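Local coordinates for protein glycerophosphodiester phosphodiesterase (Cytophaga hutchinsonii ATCC 33406, PDB 3CH0) that belongs to the glycerophosphodiester phosphodiesterase family, whose members are built on a TIM-barrel fold, at residues L193-E198 with L207-F212; N134-S139 with Q174-R179; S47-V52 with A85-D90; L21-I26 with V54-F59. All coordinates share one frame; numbering follows the deposited sequence.

Contact 1 of 4, residues L193-E198 with L207-F212; sequences LSYLVE and LEKLSF. With EDO (1,2-ethanediol), chain F; EDO (1,2-ethanediol), chain R; EDO (1,2-ethanediol), chain D.
Leu193 and Tyr195 reach from barrel strand 192-197 of this TIM-barrel fold to the loop that follows helix 203-207, so the contact lies on the outside of the barrel, where a strand meets its crossover connection. Leu193 comes first along the strand. Its CD1 meets Phe212 CZ at 3.6 Å, the two side chains crossing at about a right angle, and the Phe212 ring is itself stacked with His185.

Tyr195 carries most of the contact. With CG anti to the backbone N (chi1 178°), its ring leaves the strand and enters between aliphatic groups. Leu210 CD1 sits over one face in a CH-pi contact, 3.8 Å from the centroid of the Tyr195 ring and only 14° off its normal. Val197 CG2, from the same strand, covers the opposite face, which leaves the ring sandwiched between two methyl groups. Leu207 CD2 approaches at the edge, near the ring plane, 4.3 Å from Tyr195 CD2. Leu210 thus touches the ring from above and Leu207 from the rim, both being the end residues of a type I beta turn closed by the bond from Leu210 N to Leu207 O.

The phenol oxygen makes its hydrogen bond with Gln206 O, in the last turn of helix 203-207, which ties a polar atom of a buried side chain to the backbone. Lys209 passes across this end of the ring with its chain extended, and its NZ bonds to Gln206 OE1. The aliphatic part of that lysine touches the phenol: Lys209 CB lies 3.5 Å from Tyr195 OH.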
# COMPACT_ATOMS: atom_id res chain seq x y z
N LEU A 193 4.57 -7.88 9.71
CA LEU A 193 3.64 -8.20 8.64
C LEU A 193 2.25 -7.70 8.97
O LEU A 193 1.78 -7.77 10.11
CB LEU A 193 3.64 -9.69 8.39
CG LEU A 193 4.97 -10.33 8.04
CD1 LEU A 193 4.79 -11.84 7.81
CD2 LEU A 193 5.60 -9.67 6.80
N SER A 194 1.55 -7.27 7.91
CA SER A 194 0.18 -6.97 7.96
C SER A 194 -0.64 -7.86 7.01
O SER A 194 -0.34 -8.00 5.80
CB SER A 194 -0.04 -5.51 7.55
OG SER A 194 -1.46 -5.23 7.43
N TYR A 195 -1.70 -8.48 7.58
CA TYR A 195 -2.55 -9.35 6.86
C TYR A 195 -3.80 -8.62 6.37
O TYR A 195 -4.65 -8.17 7.14
CB TYR A 195 -2.97 -10.45 7.87
CG TYR A 195 -3.92 -11.51 7.41
CD1 TYR A 195 -3.91 -11.98 6.10
CD2 TYR A 195 -4.69 -12.17 8.35
CE1 TYR A 195 -4.75 -13.03 5.71
CE2 TYR A 195 -5.52 -13.20 8.00
CZ TYR A 195 -5.54 -13.65 6.70
OH TYR A 195 -6.34 -14.71 6.27
N LEU A 196 -3.83 -8.45 5.05
CA LEU A 196 -4.93 -7.82 4.37
C LEU A 196 -6.04 -8.83 4.14
O LEU A 196 -5.80 -9.94 3.64
CB LEU A 196 -4.51 -7.24 3.03
CG LEU A 196 -3.59 -6.03 3.09
CD1 LEU A 196 -2.91 -5.70 1.75
CD2 LEU A 196 -4.43 -4.84 3.58
N VAL A 197 -7.26 -8.42 4.50
CA VAL A 197 -8.45 -9.26 4.44
C VAL A 197 -9.58 -8.50 3.79
O VAL A 197 -9.91 -7.40 4.18
CB VAL A 197 -8.87 -9.77 5.84
CG1 VAL A 197 -10.27 -10.50 5.72
CG2 VAL A 197 -7.74 -10.63 6.39
N GLU A 198 -10.20 -9.14 2.80
CA GLU A 198 -11.40 -8.54 2.16
C GLU A 198 -12.60 -9.49 1.99
O GLU A 198 -13.57 -9.10 1.37
CB GLU A 198 -11.04 -7.89 0.82
CG GLU A 198 -10.64 -8.81 -0.24
CD GLU A 198 -10.34 -8.09 -1.55
OE1 GLU A 198 -10.65 -6.88 -1.67
OE2 GLU A 198 -9.79 -8.77 -2.44
N LEU A 207 -7.88 -15.93 10.53
CA LEU A 207 -6.59 -16.13 11.12
C LEU A 207 -6.09 -17.56 10.95
O LEU A 207 -4.87 -17.77 10.88
CB LEU A 207 -6.61 -15.73 12.59
CG LEU A 207 -6.81 -14.25 12.92
CD1 LEU A 207 -6.96 -13.96 14.41
CD2 LEU A 207 -5.71 -13.39 12.31
N GLU A 208 -7.01 -18.52 10.81
CA GLU A 208 -6.61 -19.91 10.58
C GLU A 208 -5.97 -20.14 9.22
O GLU A 208 -5.34 -21.19 8.99
CB GLU A 208 -7.80 -20.86 10.80
CG GLU A 208 -8.12 -21.02 12.25
CD GLU A 208 -9.41 -21.77 12.54
OE1 GLU A 208 -10.14 -22.15 11.59
OE2 GLU A 208 -9.66 -21.96 13.76
N LYS A 209 -6.06 -19.15 8.33
CA LYS A 209 -5.43 -19.21 7.01
C LYS A 209 -3.91 -18.96 7.07
O LYS A 209 -3.22 -19.23 6.08
CB LYS A 209 -6.09 -18.21 6.05
CG LYS A 209 -7.58 -18.52 5.89
CD LYS A 209 -8.29 -17.47 5.06
CE LYS A 209 -9.80 -17.76 5.02
NZ LYS A 209 -10.47 -16.66 4.26
N LEU A 210 -3.41 -18.53 8.22
CA LEU A 210 -1.97 -18.32 8.45
C LEU A 210 -1.50 -19.23 9.56
O LEU A 210 -2.29 -19.59 10.43
CB LEU A 210 -1.67 -16.87 8.88
CG LEU A 210 -1.86 -15.78 7.80
CD1 LEU A 210 -1.71 -14.41 8.45
CD2 LEU A 210 -0.92 -15.96 6.67
N SER A 211 -0.22 -19.58 9.54
CA SER A 211 0.38 -20.42 10.57
C SER A 211 0.91 -19.66 11.79
O SER A 211 1.46 -20.26 12.73
CB SER A 211 1.55 -21.21 9.94
OG SER A 211 2.67 -20.35 9.73
N PHE A 212 0.73 -18.35 11.81
CA PHE A 212 1.29 -17.48 12.83
C PHE A 212 0.37 -16.28 12.93
O PHE A 212 -0.49 -16.02 12.06
CB PHE A 212 2.70 -17.03 12.42
CG PHE A 212 2.70 -16.18 11.20
CD1 PHE A 212 2.62 -16.73 9.95
CD2 PHE A 212 2.80 -14.79 11.32
CE1 PHE A 212 2.57 -15.91 8.81
CE2 PHE A 212 2.78 -13.97 10.18
CZ PHE A 212 2.68 -14.55 8.94
C1 EDO F . -2.02 -19.44 14.84
O1 EDO F . -0.94 -18.57 15.23
C2 EDO F . -2.36 -19.21 13.38
O2 EDO F . -3.53 -19.91 12.93
C1 EDO R . -1.93 -22.33 7.89
O1 EDO R . -1.43 -23.32 8.80
C2 EDO R . -2.65 -22.97 6.71
O2 EDO R . -4.07 -22.97 6.93
C1 EDO D . -15.78 -6.80 2.10
O1 EDO D . -16.08 -8.17 1.78
C2 EDO D . -16.30 -5.90 1.00
O2 EDO D . -16.30 -4.53 1.32

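Contact 2 of 4, residues N134-S139 with Q174-R179; sequences NGEIKS and QSFDVR
Gln174 opens the contact by pairing with Glu136 in a parallel bridge: its N donates to Gly135 O (2.9 Å) and its O accepts from Ile137 N (3.0 Å). Its side chain, with CG between the backbone N and carbonyl carbon (chi1 59°), crosses that of Asn134 at about a right angle, the amide planes 31° apart. Water 1 links Gln174 OE1 to Asn134 ND2, while Gln174 NE2 bonds to Glu41 and Asn134 ND2 to Gln12.

Ser175 OG donates to Ile137 O, in the carbonyl plane, and accepts from Asp177 N in an ST turn. Phe176 turns its ring edge to Glu136 OE2, which lies 3.4 Å from Phe176 CD2 and is salt-bridged to Lys138 NZ (2.7 Å).

Asp177 N-caps helix 178-187 through Arg179 N. Its OD2 takes Ser139 OG at 2.7 Å on the anti side and Arg179 NH2 on the syn lone pair; with Arg179 NE on OD1, the guanidinium grips the carboxylate side-on and probably keeps it ionised. Arg179 NH1 is salt-bridged to Asp144.

Parallel strands 132-137 and 171-175, joined through helix 151-164, form a beta-alpha-beta unit of the TIM barrel; citric acid bonded to Glu136 and Lys138 is consistent with a pocket at the C-terminal strand ends.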
# COMPACT_ATOMS: atom_id res chain seq x y z
N ASN A 134 4.40 1.03 4.82
CA ASN A 134 3.54 -0.14 4.74
C ASN A 134 3.45 -0.48 3.28
O ASN A 134 2.71 0.17 2.50
CB ASN A 134 2.18 0.20 5.34
CG ASN A 134 1.29 -1.02 5.45
OD1 ASN A 134 1.75 -2.15 5.15
ND2 ASN A 134 -0.01 -0.80 5.72
N GLY A 135 4.24 -1.48 2.86
CA GLY A 135 4.35 -1.84 1.46
C GLY A 135 3.69 -3.14 1.13
O GLY A 135 3.96 -4.13 1.77
N GLU A 136 2.87 -3.10 0.08
CA GLU A 136 2.03 -4.25 -0.31
C GLU A 136 2.68 -5.05 -1.41
O GLU A 136 2.96 -4.53 -2.47
CB GLU A 136 0.61 -3.81 -0.73
CG GLU A 136 -0.33 -5.03 -0.98
CD GLU A 136 -1.76 -4.69 -1.18
OE1 GLU A 136 -2.19 -3.55 -0.93
OE2 GLU A 136 -2.48 -5.64 -1.67
N ILE A 137 2.91 -6.33 -1.17
CA ILE A 137 3.25 -7.26 -2.22
C ILE A 137 2.03 -7.67 -3.00
O ILE A 137 1.19 -8.40 -2.46
CB ILE A 137 4.09 -8.48 -1.69
CG1 ILE A 137 5.47 -7.92 -1.29
CG2 ILE A 137 4.25 -9.59 -2.72
CD1 ILE A 137 6.63 -8.91 -1.17
N LYS A 138 1.92 -7.13 -4.20
CA LYS A 138 0.81 -7.41 -5.06
C LYS A 138 0.93 -8.70 -5.89
O LYS A 138 1.01 -8.66 -7.10
CB LYS A 138 0.58 -6.19 -5.98
CG LYS A 138 0.04 -4.98 -5.25
CD LYS A 138 -1.43 -5.15 -4.83
CE LYS A 138 -2.17 -3.90 -4.34
NZ LYS A 138 -3.55 -4.22 -3.71
N SER A 139 0.90 -9.83 -5.18
CA SER A 139 1.01 -11.16 -5.79
C SER A 139 -0.35 -11.86 -5.68
O SER A 139 -1.11 -11.65 -4.70
CB SER A 139 2.10 -12.01 -5.11
OG SER A 139 1.85 -12.10 -3.70
N GLN A 174 2.79 -5.81 3.82
CA GLN A 174 1.39 -6.20 3.82
C GLN A 174 1.07 -6.99 2.60
O GLN A 174 1.69 -6.85 1.55
CB GLN A 174 0.43 -5.02 3.91
CG GLN A 174 0.59 -4.04 2.78
CD GLN A 174 -0.29 -2.79 2.81
OE1 GLN A 174 -1.40 -2.81 3.38
NE2 GLN A 174 0.14 -1.74 2.07
N SER A 175 0.14 -7.94 2.72
CA SER A 175 -0.30 -8.66 1.54
C SER A 175 -1.63 -9.34 1.79
O SER A 175 -1.94 -9.73 2.91
CB SER A 175 0.72 -9.71 1.07
OG SER A 175 0.44 -10.19 -0.23
N PHE A 176 -2.40 -9.49 0.70
CA PHE A 176 -3.53 -10.41 0.72
C PHE A 176 -3.10 -11.85 0.56
O PHE A 176 -3.92 -12.80 0.81
CB PHE A 176 -4.48 -10.12 -0.45
CG PHE A 176 -5.33 -8.91 -0.27
CD1 PHE A 176 -6.49 -8.96 0.48
CD2 PHE A 176 -5.02 -7.74 -0.88
CE1 PHE A 176 -7.27 -7.85 0.64
CE2 PHE A 176 -5.84 -6.63 -0.73
CZ PHE A 176 -6.94 -6.69 0.08
N ASP A 177 -1.91 -12.05 -0.01
CA ASP A 177 -1.44 -13.38 -0.47
C ASP A 177 -0.81 -14.06 0.73
O ASP A 177 0.29 -13.70 1.11
CB ASP A 177 -0.43 -13.22 -1.60
CG ASP A 177 -0.06 -14.53 -2.27
OD1 ASP A 177 -0.37 -15.61 -1.71
OD2 ASP A 177 0.53 -14.44 -3.34
N VAL A 178 -1.52 -15.02 1.34
CA VAL A 178 -0.97 -15.75 2.49
C VAL A 178 0.39 -16.38 2.21
O VAL A 178 1.20 -16.53 3.10
CB VAL A 178 -1.99 -16.76 3.04
CG1 VAL A 178 -3.17 -16.02 3.67
CG2 VAL A 178 -2.42 -17.78 1.97
N ARG A 179 0.67 -16.72 0.96
CA ARG A 179 1.95 -17.34 0.61
C ARG A 179 3.07 -16.36 0.83
O ARG A 179 4.19 -16.74 1.23
CB ARG A 179 1.97 -17.74 -0.85
CG ARG A 179 0.83 -18.72 -1.31
CD ARG A 179 0.89 -19.00 -2.80
NE ARG A 179 0.88 -17.74 -3.56
CZ ARG A 179 1.33 -17.59 -4.80
NH1 ARG A 179 1.81 -18.62 -5.48
NH2 ARG A 179 1.35 -16.38 -5.36
O HOH W 1 -2.10 -3.05 6.00
O HOH W 2 -1.59 -8.10 -1.79

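Contact 3 of 4, residues S47-V52 with A85-D90; sequences SKDNRV and AMNYAD
Asp49 reaches from the type I beta turn Ser47-Asn50 to the start of helix 88-91. Its CB meets the amide oxygen of Asn87, with Asp49 CB and Asn87 OD1 3.5 Å apart. CG, placed between the backbone N and carbonyl carbon (chi1 56°), brings the carboxylate beside Asn87 and toward the helix start, its plane turned 65° from the Asn87 amide. OD1 of Asp49 accepts from Tyr88 N at 2.9 Å, on the syn side and 24° out of the carboxylate plane. A second bond to Asp49 OD1, from Ser47 OG at 2.7 Å, arrives from the opposite face of that plane. OD2 receives a water that also accepts from Ala89 N, extending the grip to the next helical N-H.

Ser47 OG in turn accepts from Arg51 N, so one hydroxyl braces the turn and positions the carboxylate. Beside it, Lys48 N donates to Met86 O at 2.9 Å, the donor standing above the carbonyl plane. The extended Lys48 chain runs along the Ala85-Met86 backbone, CD lying 3.6 Å from Ala85 O, and a water joins Lys48 NZ to that same carbonyl. Met86 is a selenomethionine; its side chain packs on Phe60, Ile94 and Ile91. The Tyr88 hydroxyl bonds to Lys114 O.

Asn87 holds the N-cap position without making a capping bond, whereas Asp49 accepts from the first helical N-H directly and reaches the second through water. Facing these N-H groups and the Ser47 hydroxyl, the carboxylate is probably stabilised in its ionised form.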
# COMPACT_ATOMS: atom_id res chain seq x y z
N SER A 47 9.40 -5.19 -12.39
CA SER A 47 9.59 -5.02 -13.82
C SER A 47 10.26 -6.27 -14.40
O SER A 47 10.79 -7.11 -13.66
CB SER A 47 10.49 -3.82 -14.11
OG SER A 47 11.81 -4.02 -13.59
N LYS A 48 10.24 -6.35 -15.73
CA LYS A 48 10.99 -7.42 -16.47
C LYS A 48 12.41 -7.58 -16.02
O LYS A 48 12.90 -8.71 -15.88
CB LYS A 48 10.93 -7.16 -17.95
CG LYS A 48 11.56 -8.27 -18.80
CD LYS A 48 11.18 -8.06 -20.25
CE LYS A 48 11.97 -9.00 -21.16
NZ LYS A 48 11.93 -8.48 -22.57
N ASP A 49 13.10 -6.45 -15.76
CA ASP A 49 14.46 -6.44 -15.31
C ASP A 49 14.63 -6.45 -13.79
O ASP A 49 15.65 -6.03 -13.24
CB ASP A 49 15.29 -5.32 -16.02
CG ASP A 49 14.72 -3.91 -15.86
OD1 ASP A 49 13.50 -3.73 -15.63
OD2 ASP A 49 15.53 -2.95 -16.08
N ASN A 50 13.61 -7.00 -13.10
CA ASN A 50 13.72 -7.27 -11.68
C ASN A 50 13.96 -6.03 -10.80
O ASN A 50 14.56 -6.13 -9.73
CB ASN A 50 14.77 -8.38 -11.39
CG ASN A 50 14.26 -9.78 -11.70
OD1 ASN A 50 13.11 -9.98 -12.01
ND2 ASN A 50 15.18 -10.74 -11.65
N ARG A 51 13.46 -4.88 -11.24
CA ARG A 51 13.43 -3.74 -10.34
C ARG A 51 12.07 -3.68 -9.68
O ARG A 51 11.03 -4.03 -10.27
CB ARG A 51 13.74 -2.42 -11.03
CG ARG A 51 15.12 -2.36 -11.73
CD ARG A 51 16.32 -2.66 -10.81
NE ARG A 51 16.31 -2.05 -9.47
CZ ARG A 51 16.73 -0.81 -9.18
NH1 ARG A 51 17.19 0.01 -10.12
NH2 ARG A 51 16.69 -0.39 -7.92
N VAL A 52 12.10 -3.25 -8.42
CA VAL A 52 10.89 -3.11 -7.60
C VAL A 52 10.30 -1.74 -7.92
O VAL A 52 10.99 -0.71 -7.70
CB VAL A 52 11.15 -3.27 -6.11
CG1 VAL A 52 9.83 -3.20 -5.29
CG2 VAL A 52 11.87 -4.58 -5.79
N ALA A 85 6.51 -7.50 -18.14
CA ALA A 85 7.00 -7.71 -19.52
C ALA A 85 7.76 -6.48 -20.02
O ALA A 85 8.14 -6.42 -21.19
CB ALA A 85 5.87 -8.01 -20.44
N MSE A 86 7.89 -5.45 -19.18
CA MSE A 86 8.58 -4.21 -19.54
C MSE A 86 9.80 -3.90 -18.69
O MSE A 86 9.79 -4.04 -17.46
CB MSE A 86 7.57 -3.05 -19.41
CG MSE A 86 6.34 -3.22 -20.26
SE MSE A 86 4.95 -1.91 -19.83
CE MSE A 86 5.93 -0.38 -20.32
N ASN A 87 10.90 -3.46 -19.31
CA ASN A 87 12.01 -2.96 -18.53
C ASN A 87 11.65 -1.63 -17.87
O ASN A 87 10.82 -0.89 -18.39
CB ASN A 87 13.27 -2.77 -19.40
CG ASN A 87 13.79 -4.08 -19.91
OD1 ASN A 87 13.88 -5.02 -19.16
ND2 ASN A 87 14.13 -4.15 -21.22
N TYR A 88 12.28 -1.36 -16.74
CA TYR A 88 11.93 -0.14 -16.03
C TYR A 88 12.17 1.11 -16.92
O TYR A 88 11.42 2.09 -16.83
CB TYR A 88 12.61 -0.01 -14.70
CG TYR A 88 12.12 1.21 -13.97
CD1 TYR A 88 10.79 1.30 -13.55
CD2 TYR A 88 12.94 2.32 -13.77
CE1 TYR A 88 10.29 2.45 -12.98
CE2 TYR A 88 12.45 3.49 -13.18
CZ TYR A 88 11.13 3.54 -12.76
OH TYR A 88 10.69 4.71 -12.19
N ALA A 89 13.20 1.05 -17.77
CA ALA A 89 13.51 2.21 -18.64
C ALA A 89 12.31 2.59 -19.48
O ALA A 89 12.11 3.76 -19.77
CB ALA A 89 14.72 1.89 -19.55
N ASP A 90 11.47 1.62 -19.83
CA ASP A 90 10.25 1.88 -20.56
C ASP A 90 9.06 2.25 -19.68
O ASP A 90 8.21 3.04 -20.09
CB ASP A 90 9.91 0.71 -21.50
CG ASP A 90 11.07 0.43 -22.48
OD1 ASP A 90 11.55 1.41 -23.08
OD2 ASP A 90 11.52 -0.72 -22.59
O HOH W 3 8.85 -8.50 -22.94
O HOH W 4 15.46 -0.69 -17.51

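Contact 4 of 4, residues L21-I26 with V54-F59; sequences LPENTI and VSHDTF
Asn24 and Val54 are the closest approach of two irregular backbones, their CA atoms 6.2 Å apart with no direct hydrogen bond between the segments. Residues Pro22-Thr25 form a type II beta turn, Asn24 taking a positive phi of 62°, and the other segment leaves strand 52-54 at Val54. A water bridges the two main chains by donating to both Asn24 O and Val54 O.

The Asn24 side chain lies against Val54, its OD1 3.6 Å from Val54 CG1, the two side chains crossing at a slant. Its ND2 bonds to Asp43 and to a second water, which also accepts from His56 N and donates to Glu23 OE2. That water therefore ties Glu23 and Asn24, the two central residues of the turn, to the backbone of His56. Glu23, with CG between the backbone N and carbonyl carbon (chi1 69°), extends across to His56, where OE2 lies 3.6 Å from His56 CB and the carboxylate and ring planes stand 83° apart. The same oxygen forms a salt bridge with Arg15.

His56 ND1 donates to Asp57 OD2 at 2.7 Å, which helps set the rotation of the ring; the acceptor lies near the ring plane, although the carboxylate is met from above its own plane. NE2 bonds to citric acid, and glycerol lies close by, consistent with a pocket.

Thr25 OG1 donates to Pro22 O and caps Ala28 N at the start of helix 26-35. Phe29 of that helix covers Asn24 and Val54, Leu120 of helix 117-127 packs on Val54, and strand 39-46 supplies Asp43 beside His56.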
# COMPACT_ATOMS: atom_id res chain seq x y z
N LEU A 21 -3.40 13.58 -4.84
CA LEU A 21 -2.37 13.59 -5.87
C LEU A 21 -2.31 12.22 -6.54
O LEU A 21 -2.75 11.24 -5.93
CB LEU A 21 -1.01 13.91 -5.27
CG LEU A 21 -0.69 15.40 -4.98
CD1 LEU A 21 0.57 15.51 -4.15
CD2 LEU A 21 -0.50 16.12 -6.34
N PRO A 22 -1.76 12.15 -7.76
CA PRO A 22 -1.64 10.85 -8.44
C PRO A 22 -1.06 9.77 -7.52
O PRO A 22 -0.05 9.96 -6.83
CB PRO A 22 -0.75 11.15 -9.62
CG PRO A 22 -1.10 12.59 -9.98
CD PRO A 22 -1.22 13.23 -8.62
N GLU A 23 -1.78 8.65 -7.44
CA GLU A 23 -1.39 7.63 -6.46
C GLU A 23 0.01 7.08 -6.64
O GLU A 23 0.48 6.91 -7.78
CB GLU A 23 -2.36 6.46 -6.61
CG GLU A 23 -2.28 5.63 -7.87
CD GLU A 23 -3.48 4.74 -8.04
OE1 GLU A 23 -4.56 5.30 -8.24
OE2 GLU A 23 -3.26 3.48 -8.10
N ASN A 24 0.65 6.75 -5.55
CA ASN A 24 1.88 5.97 -5.62
C ASN A 24 3.01 6.70 -6.40
O ASN A 24 3.89 6.06 -6.94
CB ASN A 24 1.62 4.57 -6.19
CG ASN A 24 1.10 3.58 -5.15
OD1 ASN A 24 1.46 3.62 -3.97
ND2 ASN A 24 0.23 2.66 -5.61
N THR A 25 3.00 8.03 -6.30
CA THR A 25 4.02 8.85 -6.96
C THR A 25 4.84 9.56 -5.90
O THR A 25 4.42 9.80 -4.77
CB THR A 25 3.37 9.88 -7.91
OG1 THR A 25 2.56 10.79 -7.15
CG2 THR A 25 2.57 9.18 -9.00
N ILE A 26 6.04 9.93 -6.32
CA ILE A 26 6.94 10.67 -5.43
C ILE A 26 6.24 11.97 -4.99
O ILE A 26 6.30 12.35 -3.82
CB ILE A 26 8.26 11.00 -6.11
CG1 ILE A 26 9.08 9.72 -6.36
CG2 ILE A 26 9.08 12.04 -5.30
CD1 ILE A 26 9.38 8.88 -5.14
N VAL A 54 6.95 0.95 -7.67
CA VAL A 54 5.78 1.32 -6.88
C VAL A 54 4.57 1.44 -7.80
O VAL A 54 4.56 2.26 -8.71
CB VAL A 54 5.97 2.63 -6.09
CG1 VAL A 54 4.81 2.85 -5.08
CG2 VAL A 54 7.28 2.63 -5.32
N SER A 55 3.60 0.53 -7.65
CA SER A 55 2.45 0.46 -8.53
C SER A 55 1.37 -0.41 -7.90
O SER A 55 1.68 -1.49 -7.40
CB SER A 55 2.86 -0.18 -9.86
OG SER A 55 1.78 -0.14 -10.76
N HIS A 56 0.13 0.05 -7.96
CA HIS A 56 -1.00 -0.74 -7.43
C HIS A 56 -1.24 -2.01 -8.21
O HIS A 56 -1.69 -3.03 -7.66
CB HIS A 56 -2.28 0.09 -7.42
CG HIS A 56 -3.44 -0.65 -6.87
ND1 HIS A 56 -4.38 -1.28 -7.67
CD2 HIS A 56 -3.75 -1.00 -5.60
CE1 HIS A 56 -5.24 -1.91 -6.89
NE2 HIS A 56 -4.87 -1.77 -5.63
N ASP A 57 -1.00 -1.97 -9.52
CA ASP A 57 -1.25 -3.11 -10.44
C ASP A 57 0.02 -3.47 -11.16
O ASP A 57 0.94 -2.66 -11.32
CB ASP A 57 -2.38 -2.77 -11.40
CG ASP A 57 -3.72 -2.73 -10.68
OD1 ASP A 57 -4.32 -3.82 -10.38
OD2 ASP A 57 -4.13 -1.61 -10.32
N THR A 58 0.06 -4.71 -11.63
CA THR A 58 1.12 -5.21 -12.47
C THR A 58 0.98 -4.76 -13.92
O THR A 58 1.74 -5.25 -14.73
CB THR A 58 1.22 -6.73 -12.41
OG1 THR A 58 -0.03 -7.27 -12.84
CG2 THR A 58 1.48 -7.17 -10.96
N PHE A 59 -0.02 -3.95 -14.23
CA PHE A 59 -0.26 -3.42 -15.58
C PHE A 59 -0.55 -1.92 -15.40
O PHE A 59 -0.86 -1.43 -14.29
CB PHE A 59 -1.44 -4.11 -16.28
CG PHE A 59 -2.71 -4.09 -15.50
CD1 PHE A 59 -2.99 -5.09 -14.56
CD2 PHE A 59 -3.61 -3.07 -15.62
CE1 PHE A 59 -4.14 -5.02 -13.84
CE2 PHE A 59 -4.71 -3.02 -14.91
CZ PHE A 59 -5.01 -4.02 -13.98
O HOH W 5 -0.61 2.75 -8.60
O HOH W 6 3.22 4.59 -9.18

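Contacts 2 and 4 are buried, contact 1 is partly buried and contact 3 lies at the surface. Contacts 1 and 2 share the barrel sheet through neighbouring strands 171-175 and 192-197, and Leu196 packs on Glu136 between them; yet contact 1 is almost wholly apolar, whereas contact 2 is crossed by backbone and serine hydroxyl hydrogen bonds, with salt bridges inside each segment. Contact 4 meets contact 2 beside the citric acid, where Lys138 NZ lies 3.4 Å from His56 NE2, and relies on water rather than direct bonds. Contact 3 adjoins contact 4 in sequence but, about 15 Å away between centres, joins a turn to a helix start by direct hydrogen bonds.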